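Local coordinates for minor fimbrium anchoring subunit Mfa2 (Porphyromonas gingivalis, PDB 5NFI), which tethers the minor fimbriae to the outer membrane through its interaction with Mfa1 and regulates their length, at residues A[139-144]-A[246-251]; A[165-170]-A[200-205]. One frame throughout, in Å; residues are numbered along the deposited sequence.

Interaction 1: A[139-144]-A[246-251]; sequences LREYTN and CINDFD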
ATOM      1  N   LEU A 139      -4.966 -10.689  -4.899  1.00 58.86           N
ATOM      2  CA  LEU A 139      -4.798  -9.258  -4.784  1.00 57.09           C
ATOM      3  C   LEU A 139      -4.801  -8.891  -3.315  1.00 57.67           C
ATOM      4  O   LEU A 139      -5.766  -9.181  -2.594  1.00 59.23           O
ATOM      5  CB  LEU A 139      -5.902  -8.505  -5.526  1.00 56.38           C
ATOM      6  CG  LEU A 139      -5.887  -8.594  -7.052  1.00 56.16           C
ATOM      7  CD1 LEU A 139      -7.279  -8.368  -7.597  1.00 56.50           C
ATOM      8  CD2 LEU A 139      -4.922  -7.571  -7.630  1.00 54.70           C
ATOM      9  N   ARG A 140      -3.692  -8.286  -2.887  1.00 56.27           N
ATOM     10  CA  ARG A 140      -3.525  -7.735  -1.564  1.00 55.07           C
ATOM     11  C   ARG A 140      -3.619  -6.223  -1.645  1.00 53.46           C
ATOM     12  O   ARG A 140      -3.006  -5.604  -2.521  1.00 52.47           O
ATOM     13  CB  ARG A 140      -2.179  -8.151  -0.979  1.00 55.53           C
ATOM     14  CG  ARG A 140      -1.812  -7.460   0.331  1.00 55.23           C
ATOM     15  CD  ARG A 140      -2.627  -7.934   1.538  1.00 48.72           C
ATOM     16  NE  ARG A 140      -2.209  -7.176   2.714  1.00 53.32           N
ATOM     17  CZ  ARG A 140      -3.030  -6.487   3.505  1.00 53.05           C
ATOM     18  NH1 ARG A 140      -4.340  -6.496   3.291  1.00 53.09           N
ATOM     19  NH2 ARG A 140      -2.541  -5.800   4.524  1.00 48.35           N
ATOM     20  N   GLU A 141      -4.387  -5.623  -0.740  1.00 52.33           N
ATOM     21  CA  GLU A 141      -4.507  -4.170  -0.707  1.00 49.25           C
ATOM     22  C   GLU A 141      -3.258  -3.550  -0.112  1.00 47.26           C
ATOM     23  O   GLU A 141      -2.773  -4.007   0.920  1.00 47.85           O
ATOM     24  CB  GLU A 141      -5.738  -3.724   0.083  1.00 48.96           C
ATOM     25  CG  GLU A 141      -5.927  -2.224  -0.001  1.00 48.41           C
ATOM     26  CD  GLU A 141      -7.104  -1.721   0.796  1.00 48.99           C
ATOM     27  OE1 GLU A 141      -7.833  -2.576   1.364  1.00 50.48           O
ATOM     28  OE2 GLU A 141      -7.294  -0.475   0.838  1.00 47.61           O
ATOM     29  N   TYR A 142      -2.761  -2.507  -0.779  1.00 45.29           N
ATOM     30  CA  TYR A 142      -1.540  -1.805  -0.404  1.00 45.03           C
ATOM     31  C   TYR A 142      -1.834  -0.459   0.263  1.00 44.93           C
ATOM     32  O   TYR A 142      -0.999   0.053   1.003  1.00 42.95           O
ATOM     33  CB  TYR A 142      -0.663  -1.548  -1.628  1.00 45.30           C
ATOM     34  CG  TYR A 142       0.346  -2.623  -1.952  1.00 46.41           C
ATOM     35  CD1 TYR A 142       0.199  -3.925  -1.482  1.00 46.79           C
ATOM     36  CD2 TYR A 142       1.461  -2.329  -2.729  1.00 46.26           C
ATOM     37  CE1 TYR A 142       1.134  -4.894  -1.778  1.00 47.15           C
ATOM     38  CE2 TYR A 142       2.393  -3.286  -3.026  1.00 46.65           C
ATOM     39  CZ  TYR A 142       2.229  -4.563  -2.552  1.00 47.65           C
ATOM     40  OH  TYR A 142       3.177  -5.515  -2.861  1.00 49.29           O
ATOM     41  N   THR A 143      -2.994   0.132  -0.049  1.00 44.07           N
ATOM     42  CA  THR A 143      -3.448   1.314   0.673  1.00 44.25           C
ATOM     43  C   THR A 143      -3.788   0.967   2.133  1.00 46.57           C
ATOM     44  O   THR A 143      -4.226  -0.153   2.463  1.00 48.04           O
ATOM     45  CB  THR A 143      -4.682   1.972   0.036  1.00 43.29           C
ATOM     46  OG1 THR A 143      -5.480   0.972  -0.600  1.00 43.46           O
ATOM     47  CG2 THR A 143      -4.295   3.060  -0.963  1.00 41.92           C
ATOM     48  N   ASN A 144      -3.563   1.939   3.006  1.00 46.71           N
ATOM     49  CA  ASN A 144      -3.868   1.805   4.419  1.00 46.87           C
ATOM     50  C   ASN A 144      -4.526   3.070   4.857  1.00 45.86           C
ATOM     51  O   ASN A 144      -4.081   4.146   4.500  1.00 45.26           O
ATOM     52  CB  ASN A 144      -2.618   1.555   5.241  1.00 47.29           C
ATOM     53  CG  ASN A 144      -2.007   0.225   4.956  1.00 47.37           C
ATOM     54  OD1 ASN A 144      -2.491  -0.799   5.430  1.00 45.21           O
ATOM     55  ND2 ASN A 144      -0.910   0.227   4.207  1.00 46.85           N
ATOM     56  N   CYS A 246      -2.518  -8.599   7.076  1.00 75.05           N
ATOM     57  CA  CYS A 246      -3.932  -8.977   7.023  1.00 77.04           C
ATOM     58  C   CYS A 246      -4.846  -7.787   7.220  1.00 77.46           C
ATOM     59  O   CYS A 246      -6.048  -7.882   6.986  1.00 79.38           O
ATOM     60  CB  CYS A 246      -4.260 -10.037   8.081  1.00 78.51           C
ATOM     61  SG  CYS A 246      -3.304 -11.547   7.963  1.00 92.98           S
ATOM     62  N   ILE A 247      -4.279  -6.666   7.652  1.00 76.48           N
ATOM     63  CA  ILE A 247      -5.093  -5.519   8.045  1.00 74.58           C
ATOM     64  C   ILE A 247      -4.724  -4.264   7.250  1.00 71.68           C
ATOM     65  O   ILE A 247      -3.619  -4.171   6.719  1.00 72.30           O
ATOM     66  CB  ILE A 247      -4.949  -5.260   9.566  1.00 75.93           C
ATOM     67  CG1 ILE A 247      -6.140  -4.472  10.092  1.00 75.86           C
ATOM     68  CG2 ILE A 247      -3.645  -4.563   9.888  1.00 74.85           C
ATOM     69  CD1 ILE A 247      -7.441  -5.245  10.002  1.00 77.42           C
ATOM     70  N   ASN A 248      -5.648  -3.308   7.151  1.00 66.46           N
ATOM     71  CA  ASN A 248      -5.407  -2.076   6.376  1.00 61.27           C
ATOM     72  C   ASN A 248      -6.034  -0.820   6.983  1.00 59.35           C
ATOM     73  O   ASN A 248      -6.090   0.231   6.346  1.00 57.95           O
ATOM     74  CB  ASN A 248      -5.922  -2.244   4.938  1.00 58.89           C
ATOM     75  CG  ASN A 248      -5.158  -3.293   4.171  1.00 57.33           C
ATOM     76  OD1 ASN A 248      -5.543  -4.464   4.130  1.00 57.81           O
ATOM     77  ND2 ASN A 248      -4.053  -2.888   3.578  1.00 56.35           N
ATOM     78  N   ASP A 249      -6.513  -0.931   8.216  1.00 58.83           N
ATOM     79  CA  ASP A 249      -7.104   0.201   8.906  1.00 57.42           C
ATOM     80  C   ASP A 249      -6.523   0.316  10.297  1.00 57.62           C
ATOM     81  O   ASP A 249      -6.448  -0.662  11.032  1.00 58.90           O
ATOM     82  CB  ASP A 249      -8.618   0.062   8.959  1.00 57.52           C
ATOM     83  CG  ASP A 249      -9.260   0.384   7.633  1.00 57.88           C
ATOM     84  OD1 ASP A 249      -9.039  -0.395   6.689  1.00 57.69           O
ATOM     85  OD2 ASP A 249      -9.967   1.415   7.530  1.00 58.46           O
ATOM     86  N   PHE A 250      -6.093   1.515  10.657  1.00 57.13           N
ATOM     87  CA  PHE A 250      -5.341   1.669  11.887  1.00 57.93           C
ATOM     88  C   PHE A 250      -5.880   2.823  12.728  1.00 58.47           C
ATOM     89  O   PHE A 250      -5.741   3.987  12.353  1.00 58.42           O
ATOM     90  CB  PHE A 250      -3.854   1.865  11.571  1.00 57.02           C
ATOM     91  CG  PHE A 250      -3.214   0.675  10.916  1.00 57.89           C
ATOM     92  CD1 PHE A 250      -3.242   0.527   9.529  1.00 58.20           C
ATOM     93  CD2 PHE A 250      -2.584  -0.300  11.676  1.00 59.35           C
ATOM     94  CE1 PHE A 250      -2.662  -0.571   8.914  1.00 59.21           C
ATOM     95  CE2 PHE A 250      -1.993  -1.416  11.068  1.00 60.87           C
ATOM     96  CZ  PHE A 250      -2.037  -1.548   9.677  1.00 60.48           C
ATOM     97  N   ASP A 251      -6.525   2.493  13.846  1.00 59.06           N
ATOM     98  CA  ASP A 251      -6.973   3.518  14.777  1.00 58.74           C
ATOM     99  C   ASP A 251      -5.882   3.678  15.823  1.00 56.47           C
ATOM    100  O   ASP A 251      -5.559   2.739  16.543  1.00 56.39           O
ATOM    101  CB  ASP A 251      -8.311   3.175  15.431  1.00 61.80           C
ATOM    102  CG  ASP A 251      -9.089   4.424  15.839  1.00 65.01           C
ATOM    103  OD1 ASP A 251      -8.527   5.532  15.710  1.00 65.57           O
ATOM    104  OD2 ASP A 251     -10.253   4.324  16.293  1.00 67.38           O
TER
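Asn248 pushes its amide into the bend of 139-144, where both ends of the group are taken up. Asn248 ND2 donates to Glu141 O (3.2 Å) and to Thr143 O, with a weak third bond to Asn144 OD1; three acceptors thus share two hydrogens. Arg140 arrives from the opposite direction and gives NH1 to Asn248 OD1, on a lone pair in the amide carbonyl plane, while its NH2 reaches Ile247 O at 2.9 Å. The bend at chi2 (72°) turns the guanidinium toward these oxygens. The Glu141 carboxylate stacks on the Asn248 amide, the planes 16° apart, and its OE2 accepts from Thr143 OG1. The bend interrupts the long strand 133-151, which pairs with 113-122 before the bend and with 249-258 and 196-202 after it, consistent with a crossing between two transthyretin-like beta-sandwich domains. Asn144 OD1 also meets the edge of the Phe250 ring, 3.5 Å from CE1, while its ND2 bonds to Leu203 O. Packing thins toward 246-247: Ile247 and Cys246 are partly exposed and point away from 139-144, Cys246 into its disulfide with Cys15; Asp249, beyond Asn248, is exposed although its carboxylate pairs with Arg145.

Interaction 2: A[165-170]-A[200-205]; sequences SSNGSY and FTTLKL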
ATOM      1  N   SER A 165       6.440   8.503   4.997  1.00 55.96           N
ATOM      2  CA  SER A 165       6.847   7.155   4.662  1.00 55.36           C
ATOM      3  C   SER A 165       7.498   7.107   3.298  1.00 54.83           C
ATOM      4  O   SER A 165       7.022   7.736   2.363  1.00 54.63           O
ATOM      5  CB  SER A 165       5.645   6.224   4.711  1.00 54.88           C
ATOM      6  OG  SER A 165       6.020   4.908   4.361  1.00 55.87           O
ATOM      7  N   SER A 166       8.589   6.366   3.180  1.00 55.22           N
ATOM      8  CA  SER A 166       9.194   6.120   1.873  1.00 55.09           C
ATOM      9  C   SER A 166       8.484   4.987   1.166  1.00 53.03           C
ATOM     10  O   SER A 166       9.101   3.974   0.837  1.00 54.28           O
ATOM     11  CB  SER A 166      10.680   5.794   2.018  1.00 57.54           C
ATOM     12  OG  SER A 166      11.375   6.914   2.540  1.00 59.26           O
ATOM     13  N   ASN A 167       7.186   5.153   0.938  1.00 50.79           N
ATOM     14  CA  ASN A 167       6.381   4.102   0.322  1.00 49.48           C
ATOM     15  C   ASN A 167       5.541   4.559  -0.889  1.00 48.81           C
ATOM     16  O   ASN A 167       4.431   4.059  -1.099  1.00 48.73           O
ATOM     17  CB  ASN A 167       5.463   3.481   1.386  1.00 48.25           C
ATOM     18  CG  ASN A 167       4.433   4.462   1.904  1.00 47.01           C
ATOM     19  OD1 ASN A 167       4.595   5.663   1.760  1.00 46.99           O
ATOM     20  ND2 ASN A 167       3.360   3.955   2.493  1.00 46.92           N
ATOM     21  N   GLY A 168       6.055   5.487  -1.690  1.00 48.54           N
ATOM     22  CA  GLY A 168       5.284   6.020  -2.807  1.00 47.68           C
ATOM     23  C   GLY A 168       5.741   5.508  -4.163  1.00 48.26           C
ATOM     24  O   GLY A 168       5.255   5.937  -5.206  1.00 47.88           O
ATOM     25  N   SER A 169       6.685   4.580  -4.146  1.00 48.97           N
ATOM     26  CA  SER A 169       7.281   4.092  -5.370  1.00 49.53           C
ATOM     27  C   SER A 169       7.343   2.579  -5.387  1.00 50.22           C
ATOM     28  O   SER A 169       7.811   1.959  -4.430  1.00 50.32           O
ATOM     29  CB  SER A 169       8.671   4.675  -5.535  1.00 50.46           C
ATOM     30  OG  SER A 169       8.581   6.078  -5.569  1.00 50.41           O
ATOM     31  N   TYR A 170       6.857   1.975  -6.465  1.00 50.57           N
ATOM     32  CA  TYR A 170       6.807   0.521  -6.512  1.00 51.46           C
ATOM     33  C   TYR A 170       7.403  -0.039  -7.796  1.00 52.71           C
ATOM     34  O   TYR A 170       7.227   0.528  -8.886  1.00 52.51           O
ATOM     35  CB  TYR A 170       5.367   0.051  -6.313  1.00 51.56           C
ATOM     36  CG  TYR A 170       4.869   0.390  -4.934  1.00 52.77           C
ATOM     37  CD1 TYR A 170       4.472   1.687  -4.622  1.00 52.87           C
ATOM     38  CD2 TYR A 170       4.832  -0.569  -3.921  1.00 53.71           C
ATOM     39  CE1 TYR A 170       4.048   2.037  -3.347  1.00 52.65           C
ATOM     40  CE2 TYR A 170       4.398  -0.223  -2.633  1.00 54.14           C
ATOM     41  CZ  TYR A 170       4.012   1.090  -2.360  1.00 53.21           C
ATOM     42  OH  TYR A 170       3.580   1.461  -1.109  1.00 52.94           O
ATOM     43  N   PHE A 200      -5.363   9.748   7.485  1.00 51.15           N
ATOM     44  CA  PHE A 200      -4.398   9.613   6.403  1.00 50.07           C
ATOM     45  C   PHE A 200      -4.729   8.407   5.528  1.00 48.52           C
ATOM     46  O   PHE A 200      -5.119   7.350   6.029  1.00 48.90           O
ATOM     47  CB  PHE A 200      -2.971   9.441   6.943  1.00 50.79           C
ATOM     48  CG  PHE A 200      -2.539  10.516   7.876  1.00 51.68           C
ATOM     49  CD1 PHE A 200      -2.885  10.471   9.217  1.00 52.00           C
ATOM     50  CD2 PHE A 200      -1.780  11.575   7.422  1.00 52.17           C
ATOM     51  CE1 PHE A 200      -2.482  11.471  10.080  1.00 52.34           C
ATOM     52  CE2 PHE A 200      -1.370  12.587   8.284  1.00 52.08           C
ATOM     53  CZ  PHE A 200      -1.721  12.540   9.602  1.00 52.24           C
ATOM     54  N   THR A 201      -4.568   8.553   4.225  1.00 46.55           N
ATOM     55  CA  THR A 201      -4.538   7.378   3.395  1.00 45.92           C
ATOM     56  C   THR A 201      -3.133   7.263   2.836  1.00 45.03           C
ATOM     57  O   THR A 201      -2.674   8.121   2.070  1.00 45.52           O
ATOM     58  CB  THR A 201      -5.567   7.415   2.254  1.00 47.13           C
ATOM     59  OG1 THR A 201      -6.876   7.607   2.793  1.00 47.86           O
ATOM     60  CG2 THR A 201      -5.536   6.100   1.507  1.00 47.29           C
ATOM     61  N   THR A 202      -2.435   6.212   3.230  1.00 43.46           N
ATOM     62  CA  THR A 202      -1.080   6.051   2.766  1.00 43.12           C
ATOM     63  C   THR A 202      -0.993   4.756   1.972  1.00 43.74           C
ATOM     64  O   THR A 202      -1.971   4.025   1.864  1.00 44.15           O
ATOM     65  CB  THR A 202      -0.082   6.049   3.938  1.00 42.67           C
ATOM     66  OG1 THR A 202       1.251   5.907   3.436  1.00 43.93           O
ATOM     67  CG2 THR A 202      -0.377   4.914   4.887  1.00 42.28           C
ATOM     68  N   LEU A 203       0.165   4.461   1.409  1.00 43.93           N
ATOM     69  CA  LEU A 203       0.280   3.224   0.677  1.00 45.73           C
ATOM     70  C   LEU A 203       0.841   2.176   1.628  1.00 47.30           C
ATOM     71  O   LEU A 203       0.397   2.098   2.774  1.00 47.30           O
ATOM     72  CB  LEU A 203       1.126   3.402  -0.584  1.00 46.19           C
ATOM     73  CG  LEU A 203       0.476   4.392  -1.562  1.00 45.84           C
ATOM     74  CD1 LEU A 203       1.359   4.654  -2.752  1.00 46.30           C
ATOM     75  CD2 LEU A 203      -0.888   3.879  -2.017  1.00 46.52           C
ATOM     76  N   LYS A 204       1.781   1.359   1.156  1.00 48.78           N
ATOM     77  CA  LYS A 204       2.169   0.141   1.872  1.00 49.72           C
ATOM     78  C   LYS A 204       2.907   0.430   3.181  1.00 49.31           C
ATOM     79  O   LYS A 204       3.789   1.290   3.247  1.00 48.56           O
ATOM     80  CB  LYS A 204       3.030  -0.751   0.968  1.00 51.52           C
ATOM     81  CG  LYS A 204       3.391  -2.107   1.554  1.00 52.92           C
ATOM     82  CD  LYS A 204       2.766  -3.229   0.753  1.00 54.54           C
ATOM     83  CE  LYS A 204       3.736  -4.379   0.527  1.00 57.23           C
ATOM     84  NZ  LYS A 204       4.142  -5.052   1.806  1.00 58.24           N
ATOM     85  N   LEU A 205       2.523  -0.299   4.222  1.00 50.12           N
ATOM     86  CA  LEU A 205       3.176  -0.185   5.509  1.00 51.23           C
ATOM     87  C   LEU A 205       4.023  -1.404   5.783  1.00 53.97           C
ATOM     88  O   LEU A 205       3.520  -2.442   6.180  1.00 54.47           O
ATOM     89  CB  LEU A 205       2.149  -0.016   6.622  1.00 50.39           C
ATOM     90  CG  LEU A 205       1.233   1.179   6.414  1.00 49.28           C
ATOM     91  CD1 LEU A 205       0.153   1.175   7.460  1.00 48.97           C
ATOM     92  CD2 LEU A 205       2.039   2.450   6.454  1.00 48.65           C
TER
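Asn167 and Tyr170 reach across to the turn at 202-204 and meet both polar atoms and the Leu203 side chain there. Asn167 spends both hydrogens of ND2 on that turn. One runs nearly straight to Thr202 OG1 (3.0 Å, 175° at the hydrogen), with the hydroxyl oxygen in the amide plane; the other goes to Lys204 O at 2.8 Å, approaching from above the plane of that carbonyl. With chi1 at 66°, CG sits between the backbone N and the carbonyl carbon, which carries the amide out to both acceptors. The remaining amide atom, OD1, is bonded to Tyr184 OH of strand 182-190.

The Tyr170 hydroxyl works in two directions. It donates to Asn167 O (2.7 Å), closing the loop between strands 159-165 and 169-171 on itself, and accepts from Lys204 N (2.9 Å). Lys204 CB lies at the edge of the ring, close to its plane, and Leu203 CD1 comes within 3.8 Å of Tyr170 CE1, part of the apolar share of the contact. Lys204 turns its charged end away to a salt bridge with Glu206, and Ser165 OG bonds to Asn211 OD1. Just before Asn167, Ser166 centres an inverse gamma turn.

Strand 196-202 ends here and 203-205 is loop, with Lys204 N and O paired by Tyr170 OH and Asn167 ND2. Buried backbone polar atoms of the loop are thus satisfied by side chains, which probably helps set how the two loops lie against each other.

Interactions 1 and 2 lie with their centres about 11 Å apart near the middle of the elongated chain. Strands 133-151 and 196-202 are antiparallel neighbours, and Asn144 N probably hydrogen-bonds to Thr202 O (2.9 Å) where they meet. Tyr142 packs on Lys204 and its ring also meets that of Tyr170, so 139-144, 165-170 and 200-205 meet in one buried patch, to which 246-251 is joined largely through Asn248. Along the chain the order is 139-144, 165-170, 200-205 and 246-251, with interaction 2 nested inside the loop that interaction 1 closes. Strand 169-171 adds a pairing with 93-100, and together the contacts probably help hold the two lobes of this anchoring protein in a set relation.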